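Uncharacterized protein (Vanderwaltozyma polyspora, PDB 5THE) probably binds guide RNA as a budding-yeast Argonaute, of which this chain is the C-terminal lobe containing the Piwi domain. Local coordinates at residues A[46-58]-A[401-415]. Numbering follows the deposited sequence.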
ATOM      1  N   TYR A  46      15.600 -15.549  -3.261  1.00 27.14           N
ATOM      2  CA  TYR A  46      15.651 -16.637  -2.296  1.00 29.72           C
ATOM      3  C   TYR A  46      15.736 -17.965  -3.029  1.00 27.01           C
ATOM      4  O   TYR A  46      14.926 -18.243  -3.915  1.00 27.04           O
ATOM      5  CB  TYR A  46      14.420 -16.645  -1.383  1.00 24.11           C
ATOM      6  CG  TYR A  46      14.476 -17.826  -0.427  1.00 27.79           C
ATOM      7  CD1 TYR A  46      15.213 -17.751   0.748  1.00 23.40           C
ATOM      8  CD2 TYR A  46      13.828 -19.019  -0.721  1.00 23.51           C
ATOM      9  CE1 TYR A  46      15.287 -18.824   1.612  1.00 24.63           C
ATOM     10  CE2 TYR A  46      13.905 -20.104   0.131  1.00 20.35           C
ATOM     11  CZ  TYR A  46      14.634 -19.996   1.297  1.00 23.38           C
ATOM     12  OH  TYR A  46      14.711 -21.071   2.152  1.00 27.35           O
ATOM     13  N   LYS A  47      16.697 -18.796  -2.637  1.00 25.65           N
ATOM     14  CA  LYS A  47      16.856 -20.127  -3.197  1.00 30.19           C
ATOM     15  C   LYS A  47      16.781 -21.151  -2.073  1.00 26.08           C
ATOM     16  O   LYS A  47      17.385 -20.971  -1.012  1.00 28.03           O
ATOM     17  CB  LYS A  47      18.177 -20.253  -3.983  1.00 28.36           C
ATOM     18  CG  LYS A  47      18.195 -19.375  -5.224  1.00 33.98           C
ATOM     19  CD  LYS A  47      19.377 -19.670  -6.128  1.00 39.95           C
ATOM     20  CE  LYS A  47      19.350 -18.785  -7.371  1.00 37.22           C
ATOM     21  NZ  LYS A  47      20.575 -18.976  -8.182  1.00 37.06           N
ATOM     22  N   ASP A  48      16.010 -22.208  -2.318  1.00 25.76           N
ATOM     23  CA  ASP A  48      15.741 -23.219  -1.308  1.00 29.38           C
ATOM     24  C   ASP A  48      17.031 -23.820  -0.751  1.00 29.64           C
ATOM     25  O   ASP A  48      17.988 -24.082  -1.488  1.00 29.36           O
ATOM     26  CB  ASP A  48      14.899 -24.343  -1.910  1.00 26.40           C
ATOM     27  CG  ASP A  48      13.453 -23.975  -2.113  1.00 29.47           C
ATOM     28  OD1 ASP A  48      12.932 -23.046  -1.455  1.00 32.44           O
ATOM     29  OD2 ASP A  48      12.815 -24.671  -2.929  1.00 29.63           O
ATOM     30  N   LYS A  49      17.039 -24.048   0.563  1.00 32.10           N
ATOM     31  CA  LYS A  49      18.060 -24.848   1.228  1.00 22.52           C
ATOM     32  C   LYS A  49      17.409 -25.665   2.327  1.00 25.70           C
ATOM     33  O   LYS A  49      16.258 -25.438   2.719  1.00 23.79           O
ATOM     34  CB  LYS A  49      19.192 -23.990   1.821  1.00 24.72           C
ATOM     35  CG  LYS A  49      20.039 -23.302   0.733  1.00 40.37           C
ATOM     36  CD  LYS A  49      21.288 -22.610   1.286  1.00 46.39           C
ATOM     37  CE  LYS A  49      22.061 -21.936   0.153  1.00 49.25           C
ATOM     38  NZ  LYS A  49      23.459 -21.555   0.508  1.00 52.04           N
ATOM     39  N   SER A  50      18.177 -26.632   2.824  1.00 23.95           N
ATOM     40  CA  SER A  50      17.739 -27.434   3.948  1.00 27.54           C
ATOM     41  C   SER A  50      17.466 -26.554   5.162  1.00 26.79           C
ATOM     42  O   SER A  50      18.166 -25.563   5.409  1.00 25.19           O
ATOM     43  CB  SER A  50      18.799 -28.475   4.301  1.00 25.04           C
ATOM     44  OG  SER A  50      18.525 -28.969   5.599  1.00 38.48           O
ATOM     45  N   TYR A  51      16.424 -26.913   5.901  1.00 25.19           N
ATOM     46  CA  TYR A  51      16.211 -26.351   7.221  1.00 28.43           C
ATOM     47  C   TYR A  51      17.430 -26.628   8.092  1.00 29.55           C
ATOM     48  O   TYR A  51      18.139 -27.618   7.905  1.00 28.07           O
ATOM     49  CB  TYR A  51      14.968 -26.975   7.858  1.00 28.25           C
ATOM     50  CG  TYR A  51      14.477 -26.241   9.068  1.00 28.30           C
ATOM     51  CD1 TYR A  51      13.692 -25.100   8.931  1.00 31.59           C
ATOM     52  CD2 TYR A  51      14.789 -26.681  10.350  1.00 33.42           C
ATOM     53  CE1 TYR A  51      13.232 -24.413  10.034  1.00 29.87           C
ATOM     54  CE2 TYR A  51      14.325 -25.995  11.476  1.00 31.47           C
ATOM     55  CZ  TYR A  51      13.547 -24.865  11.300  1.00 29.74           C
ATOM     56  OH  TYR A  51      13.087 -24.160  12.376  1.00 33.79           O
ATOM     57  N   GLY A  52      17.680 -25.734   9.042  1.00 34.69           N
ATOM     58  CA  GLY A  52      18.670 -26.006  10.058  1.00 28.77           C
ATOM     59  C   GLY A  52      19.685 -24.907  10.265  1.00 34.78           C
ATOM     60  O   GLY A  52      20.356 -24.880  11.302  1.00 36.87           O
ATOM     61  N   THR A  53      19.826 -23.995   9.300  1.00 29.15           N
ATOM     62  CA  THR A  53      20.751 -22.874   9.440  1.00 28.99           C
ATOM     63  C   THR A  53      20.036 -21.534   9.349  1.00 27.73           C
ATOM     64  O   THR A  53      20.693 -20.503   9.164  1.00 26.59           O
ATOM     65  CB  THR A  53      21.857 -22.943   8.386  1.00 27.16           C
ATOM     66  OG1 THR A  53      21.277 -22.776   7.085  1.00 30.65           O
ATOM     67  CG2 THR A  53      22.563 -24.285   8.451  1.00 29.45           C
ATOM     68  N   LYS A  54      18.711 -21.529   9.477  1.00 27.29           N
ATOM     69  CA  LYS A  54      17.879 -20.329   9.390  1.00 29.45           C
ATOM     70  C   LYS A  54      17.991 -19.641   8.030  1.00 26.23           C
ATOM     71  O   LYS A  54      17.631 -18.467   7.893  1.00 29.26           O
ATOM     72  CB  LYS A  54      18.201 -19.339  10.519  1.00 30.82           C
ATOM     73  CG  LYS A  54      17.803 -19.825  11.931  1.00 33.85           C
ATOM     74  CD  LYS A  54      18.156 -18.753  12.967  1.00 43.34           C
ATOM     75  CE  LYS A  54      17.921 -19.220  14.394  1.00 47.28           C
ATOM     76  NZ  LYS A  54      16.484 -19.346  14.720  1.00 52.66           N
ATOM     77  N   HIS A  55      18.474 -20.349   7.010  1.00 25.23           N
ATOM     78  CA  HIS A  55      18.429 -19.798   5.661  1.00 23.63           C
ATOM     79  C   HIS A  55      17.006 -19.381   5.306  1.00 25.63           C
ATOM     80  O   HIS A  55      16.795 -18.345   4.670  1.00 26.56           O
ATOM     81  CB  HIS A  55      18.973 -20.822   4.661  1.00 25.75           C
ATOM     82  CG  HIS A  55      18.970 -20.346   3.238  1.00 27.80           C
ATOM     83  ND1 HIS A  55      19.848 -19.394   2.767  1.00 29.38           N
ATOM     84  CD2 HIS A  55      18.200 -20.699   2.183  1.00 24.35           C
ATOM     85  CE1 HIS A  55      19.618 -19.182   1.484  1.00 27.60           C
ATOM     86  NE2 HIS A  55      18.623 -19.962   1.105  1.00 28.19           N
ATOM     87  N   GLU A  56      16.012 -20.147   5.774  1.00 23.90           N
ATOM     88  CA  GLU A  56      14.626 -19.916   5.385  1.00 30.08           C
ATOM     89  C   GLU A  56      14.103 -18.565   5.868  1.00 27.34           C
ATOM     90  O   GLU A  56      13.182 -18.010   5.263  1.00 21.77           O
ATOM     91  CB  GLU A  56      13.743 -21.040   5.927  1.00 25.81           C
ATOM     92  CG  GLU A  56      13.639 -21.065   7.445  1.00 27.35           C
ATOM     93  CD  GLU A  56      14.843 -21.680   8.127  1.00 34.35           C
ATOM     94  OE1 GLU A  56      15.752 -22.172   7.421  1.00 35.35           O
ATOM     95  OE2 GLU A  56      14.872 -21.670   9.382  1.00 37.33           O
ATOM     96  N   GLU A  57      14.664 -18.016   6.947  1.00 26.37           N
ATOM     97  CA  GLU A  57      14.112 -16.773   7.476  1.00 27.91           C
ATOM     98  C   GLU A  57      14.382 -15.593   6.570  1.00 28.35           C
ATOM     99  O   GLU A  57      13.846 -14.509   6.820  1.00 32.80           O
ATOM    100  CB  GLU A  57      14.660 -16.497   8.872  1.00 24.86           C
ATOM    101  CG  GLU A  57      14.480 -17.690   9.786  1.00 23.65           C
ATOM    102  CD  GLU A  57      14.733 -17.365  11.241  1.00 26.20           C
ATOM    103  OE1 GLU A  57      14.469 -18.237  12.090  1.00 27.17           O
ATOM    104  OE2 GLU A  57      15.202 -16.250  11.529  1.00 27.18           O
ATOM    105  N   SER A  58      15.155 -15.791   5.512  1.00 25.37           N
ATOM    106  CA  SER A  58      15.454 -14.732   4.566  1.00 26.66           C
ATOM    107  C   SER A  58      14.472 -14.691   3.402  1.00 20.62           C
ATOM    108  O   SER A  58      14.477 -13.717   2.656  1.00 23.88           O
ATOM    109  CB  SER A  58      16.894 -14.888   4.037  1.00 28.11           C
ATOM    110  OG  SER A  58      17.006 -15.938   3.097  1.00 31.51           O
ATOM    111  N   GLU A 401      10.051 -30.170   8.819  1.00 24.66           N
ATOM    112  CA  GLU A 401      11.055 -29.133   8.645  1.00 30.61           C
ATOM    113  C   GLU A 401      11.473 -29.005   7.187  1.00 26.47           C
ATOM    114  O   GLU A 401      11.580 -27.882   6.681  1.00 24.82           O
ATOM    115  CB  GLU A 401      12.264 -29.413   9.540  1.00 32.08           C
ATOM    116  CG  GLU A 401      11.973 -29.178  11.025  1.00 37.42           C
ATOM    117  CD  GLU A 401      13.187 -29.404  11.918  1.00 40.79           C
ATOM    118  OE1 GLU A 401      14.166 -30.018  11.447  1.00 38.28           O
ATOM    119  OE2 GLU A 401      13.159 -28.973  13.092  1.00 46.91           O
ATOM    120  N   ASN A 402      11.654 -30.136   6.499  1.00 26.78           N
ATOM    121  CA  ASN A 402      12.025 -30.199   5.093  1.00 26.47           C
ATOM    122  C   ASN A 402      10.998 -31.006   4.318  1.00 25.32           C
ATOM    123  O   ASN A 402      10.293 -31.850   4.873  1.00 30.27           O
ATOM    124  CB  ASN A 402      13.409 -30.860   4.859  1.00 24.23           C
ATOM    125  CG  ASN A 402      14.547 -30.079   5.482  1.00 29.33           C
ATOM    126  OD1 ASN A 402      14.853 -28.961   5.064  1.00 24.90           O
ATOM    127  ND2 ASN A 402      15.180 -30.663   6.500  1.00 34.88           N
ATOM    128  N   ALA A 403      10.921 -30.716   3.020  1.00 25.54           N
ATOM    129  CA  ALA A 403      10.236 -31.567   2.062  1.00 25.34           C
ATOM    130  C   ALA A 403      11.021 -31.481   0.761  1.00 32.85           C
ATOM    131  O   ALA A 403      11.886 -30.616   0.600  1.00 31.52           O
ATOM    132  CB  ALA A 403       8.778 -31.143   1.862  1.00 20.89           C
ATOM    133  N   LYS A 404      10.711 -32.378  -0.176  1.00 29.80           N
ATOM    134  CA  LYS A 404      11.368 -32.342  -1.479  1.00 27.32           C
ATOM    135  C   LYS A 404      10.726 -31.286  -2.360  1.00 25.22           C
ATOM    136  O   LYS A 404       9.502 -31.291  -2.556  1.00 24.09           O
ATOM    137  CB  LYS A 404      11.321 -33.704  -2.170  1.00 27.22           C
ATOM    138  CG  LYS A 404      12.222 -34.725  -1.489  1.00 43.53           C
ATOM    139  CD  LYS A 404      12.374 -36.008  -2.305  1.00 51.15           C
ATOM    140  CE  LYS A 404      13.492 -36.863  -1.731  1.00 56.36           C
ATOM    141  NZ  LYS A 404      14.773 -36.098  -1.639  1.00 60.00           N
ATOM    142  N   ASN A 405      11.560 -30.386  -2.895  1.00 24.78           N
ATOM    143  CA  ASN A 405      11.111 -29.347  -3.807  1.00 22.39           C
ATOM    144  C   ASN A 405      11.080 -29.877  -5.244  1.00 27.19           C
ATOM    145  O   ASN A 405      11.298 -31.062  -5.507  1.00 25.59           O
ATOM    146  CB  ASN A 405      11.977 -28.092  -3.640  1.00 22.36           C
ATOM    147  CG  ASN A 405      13.389 -28.247  -4.175  1.00 23.30           C
ATOM    148  OD1 ASN A 405      13.757 -29.269  -4.763  1.00 25.50           O
ATOM    149  ND2 ASN A 405      14.190 -27.192  -4.000  1.00 18.93           N
ATOM    150  N   GLU A 406      10.808 -28.990  -6.198  1.00 26.11           N
ATOM    151  CA  GLU A 406      10.712 -29.380  -7.593  1.00 28.07           C
ATOM    152  C   GLU A 406      12.063 -29.667  -8.231  1.00 28.99           C
ATOM    153  O   GLU A 406      12.093 -30.129  -9.372  1.00 30.69           O
ATOM    154  CB  GLU A 406       9.978 -28.301  -8.384  1.00 28.68           C
ATOM    155  CG  GLU A 406       8.484 -28.232  -8.024  1.00 33.10           C
ATOM    156  CD  GLU A 406       7.890 -26.838  -8.225  1.00 36.19           C
ATOM    157  OE1 GLU A 406       6.954 -26.706  -9.038  1.00 38.67           O
ATOM    158  OE2 GLU A 406       8.359 -25.873  -7.573  1.00 39.60           O
ATOM    159  N   LYS A 407      13.169 -29.411  -7.540  1.00 24.60           N
ATOM    160  CA  LYS A 407      14.462 -29.888  -8.003  1.00 26.97           C
ATOM    161  C   LYS A 407      14.830 -31.241  -7.405  1.00 32.65           C
ATOM    162  O   LYS A 407      15.897 -31.772  -7.732  1.00 28.71           O
ATOM    163  CB  LYS A 407      15.561 -28.874  -7.674  1.00 26.77           C
ATOM    164  CG  LYS A 407      15.232 -27.447  -8.065  1.00 32.11           C
ATOM    165  CD  LYS A 407      16.487 -26.722  -8.482  1.00 38.20           C
ATOM    166  CE  LYS A 407      17.185 -26.099  -7.327  1.00 38.08           C
ATOM    167  NZ  LYS A 407      18.572 -25.761  -7.716  1.00 34.44           N
ATOM    168  N   GLY A 408      13.985 -31.807  -6.538  1.00 31.16           N
ATOM    169  CA  GLY A 408      14.337 -33.030  -5.837  1.00 27.13           C
ATOM    170  C   GLY A 408      15.230 -32.849  -4.630  1.00 31.36           C
ATOM    171  O   GLY A 408      15.797 -33.834  -4.149  1.00 35.01           O
ATOM    172  N   GLU A 409      15.410 -31.621  -4.146  1.00 30.61           N
ATOM    173  CA  GLU A 409      16.204 -31.351  -2.954  1.00 27.12           C
ATOM    174  C   GLU A 409      15.318 -31.341  -1.716  1.00 30.04           C
ATOM    175  O   GLU A 409      14.158 -30.917  -1.767  1.00 31.16           O
ATOM    176  CB  GLU A 409      16.907 -29.996  -3.070  1.00 23.95           C
ATOM    177  CG  GLU A 409      17.682 -29.804  -4.365  1.00 31.83           C
ATOM    178  CD  GLU A 409      17.977 -28.341  -4.673  1.00 41.11           C
ATOM    179  OE1 GLU A 409      19.099 -28.041  -5.151  1.00 46.34           O
ATOM    180  OE2 GLU A 409      17.088 -27.487  -4.432  1.00 37.16           O
ATOM    181  N   GLU A 410      15.886 -31.788  -0.596  1.00 29.03           N
ATOM    182  CA  GLU A 410      15.243 -31.687   0.712  1.00 29.23           C
ATOM    183  C   GLU A 410      15.512 -30.301   1.288  1.00 30.62           C
ATOM    184  O   GLU A 410      16.667 -29.913   1.496  1.00 26.90           O
ATOM    185  CB  GLU A 410      15.745 -32.775   1.662  1.00 31.80           C
ATOM    186  CG  GLU A 410      15.289 -34.179   1.285  1.00 43.18           C
ATOM    187  CD  GLU A 410      13.910 -34.536   1.834  1.00 58.89           C
ATOM    188  OE1 GLU A 410      13.240 -33.667   2.427  1.00 59.44           O
ATOM    189  OE2 GLU A 410      13.492 -35.701   1.670  1.00 69.97           O
ATOM    190  N   VAL A 411      14.444 -29.567   1.569  1.00 26.76           N
ATOM    191  CA  VAL A 411      14.503 -28.116   1.578  1.00 27.18           C
ATOM    192  C   VAL A 411      13.532 -27.595   2.633  1.00 26.69           C
ATOM    193  O   VAL A 411      12.498 -28.212   2.891  1.00 24.68           O
ATOM    194  CB  VAL A 411      14.203 -27.695   0.121  1.00 34.37           C
ATOM    195  CG1 VAL A 411      13.150 -26.668   0.012  1.00 27.73           C
ATOM    196  CG2 VAL A 411      15.505 -27.403  -0.638  1.00 33.31           C
ATOM    197  N   ALA A 412      13.886 -26.477   3.283  1.00 28.96           N
ATOM    198  CA  ALA A 412      13.041 -25.934   4.353  1.00 28.32           C
ATOM    199  C   ALA A 412      11.640 -25.616   3.846  1.00 25.37           C
ATOM    200  O   ALA A 412      11.467 -24.952   2.820  1.00 28.91           O
ATOM    201  CB  ALA A 412      13.650 -24.671   4.954  1.00 22.84           C
ATOM    202  N   VAL A 413      10.634 -26.107   4.564  1.00 24.01           N
ATOM    203  CA  VAL A 413       9.246 -25.789   4.284  1.00 20.09           C
ATOM    204  C   VAL A 413       8.577 -25.093   5.461  1.00 24.91           C
ATOM    205  O   VAL A 413       7.354 -24.945   5.479  1.00 27.91           O
ATOM    206  CB  VAL A 413       8.459 -27.052   3.869  1.00 21.14           C
ATOM    207  CG1 VAL A 413       9.005 -27.586   2.558  1.00 20.86           C
ATOM    208  CG2 VAL A 413       8.523 -28.147   4.982  1.00 25.14           C
ATOM    209  N   GLN A 414       9.345 -24.662   6.448  1.00 24.24           N
ATOM    210  CA  GLN A 414       8.801 -23.803   7.492  1.00 21.63           C
ATOM    211  C   GLN A 414       9.851 -22.777   7.878  1.00 21.37           C
ATOM    212  O   GLN A 414      11.046 -22.974   7.650  1.00 23.65           O
ATOM    213  CB  GLN A 414       8.363 -24.599   8.725  1.00 21.85           C
ATOM    214  CG  GLN A 414       9.438 -25.491   9.308  1.00 26.89           C
ATOM    215  CD  GLN A 414       9.047 -26.027  10.678  1.00 31.11           C
ATOM    216  OE1 GLN A 414       9.131 -25.310  11.671  1.00 28.91           O
ATOM    217  NE2 GLN A 414       8.595 -27.279  10.731  1.00 24.22           N
ATOM    218  N   SER A 415       9.386 -21.674   8.474  1.00 26.84           N
ATOM    219  CA  SER A 415      10.262 -20.588   8.898  1.00 26.25           C
ATOM    220  C   SER A 415       9.660 -19.898  10.111  1.00 28.54           C
ATOM    221  O   SER A 415       8.460 -19.577  10.121  1.00 21.60           O
ATOM    222  CB  SER A 415      10.470 -19.568   7.775  1.00 23.69           C
ATOM    223  OG  SER A 415      11.394 -18.574   8.182  1.00 20.70           O
TER
HETATM  224  O   HOH W   1      13.480 -23.569   1.256  1.00 22.52           O
HETATM  225  O   HOH W   2      17.389 -24.608  -4.282  1.00 30.98           O
HETATM  226  O   HOH W   3      10.420 -23.009  11.683  1.00 26.51           O
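The beta hairpin 402-404/410-412 of the Piwi domain, where Asp48 meets Asn405 and Lys49 meets Ala412, illustrates how a long loop can be pinned to a sheet through a few hydrogen bonds and close side-chain packing. Asn405 is the first residue of the type I turn 405-408; its OD1 also accepts from Lys407 N, an Asx turn, and from Glu409 N on the opposite face of the amide plane. This pair helps hold the amide, whose ND2, in its own plane, donates to the anti lone pair of Asp48 OD2 at 3.1 Å and also to Glu409 OE2. With an alanine in its place, both carboxylates would probably lose their shared donor, and Lys407 N and Glu409 N their acceptor. Val411 CG2 packs 3.4 Å from Asp48 CB. Further along, Ala412 N donates to Lys49 O (2.7 Å), and Asn402 OD1 receives Tyr51 N in its carbonyl plane at 2.7 Å, 169° at the hydrogen. With Tyr51 CG anti to the backbone N (chi1 -166°), Glu401 CG comes over the ring off-centre, a CH-pi contact, while Gln414 O and Ala412 CB meet its edge. Water 1 joins Tyr46 OH, Asp48 OD1 and Ala412 O. Away from the loop, Ala403 and Val413 pack on strand 16-22, while Met420, just after strand 418-419, touches Tyr46 and Glu56.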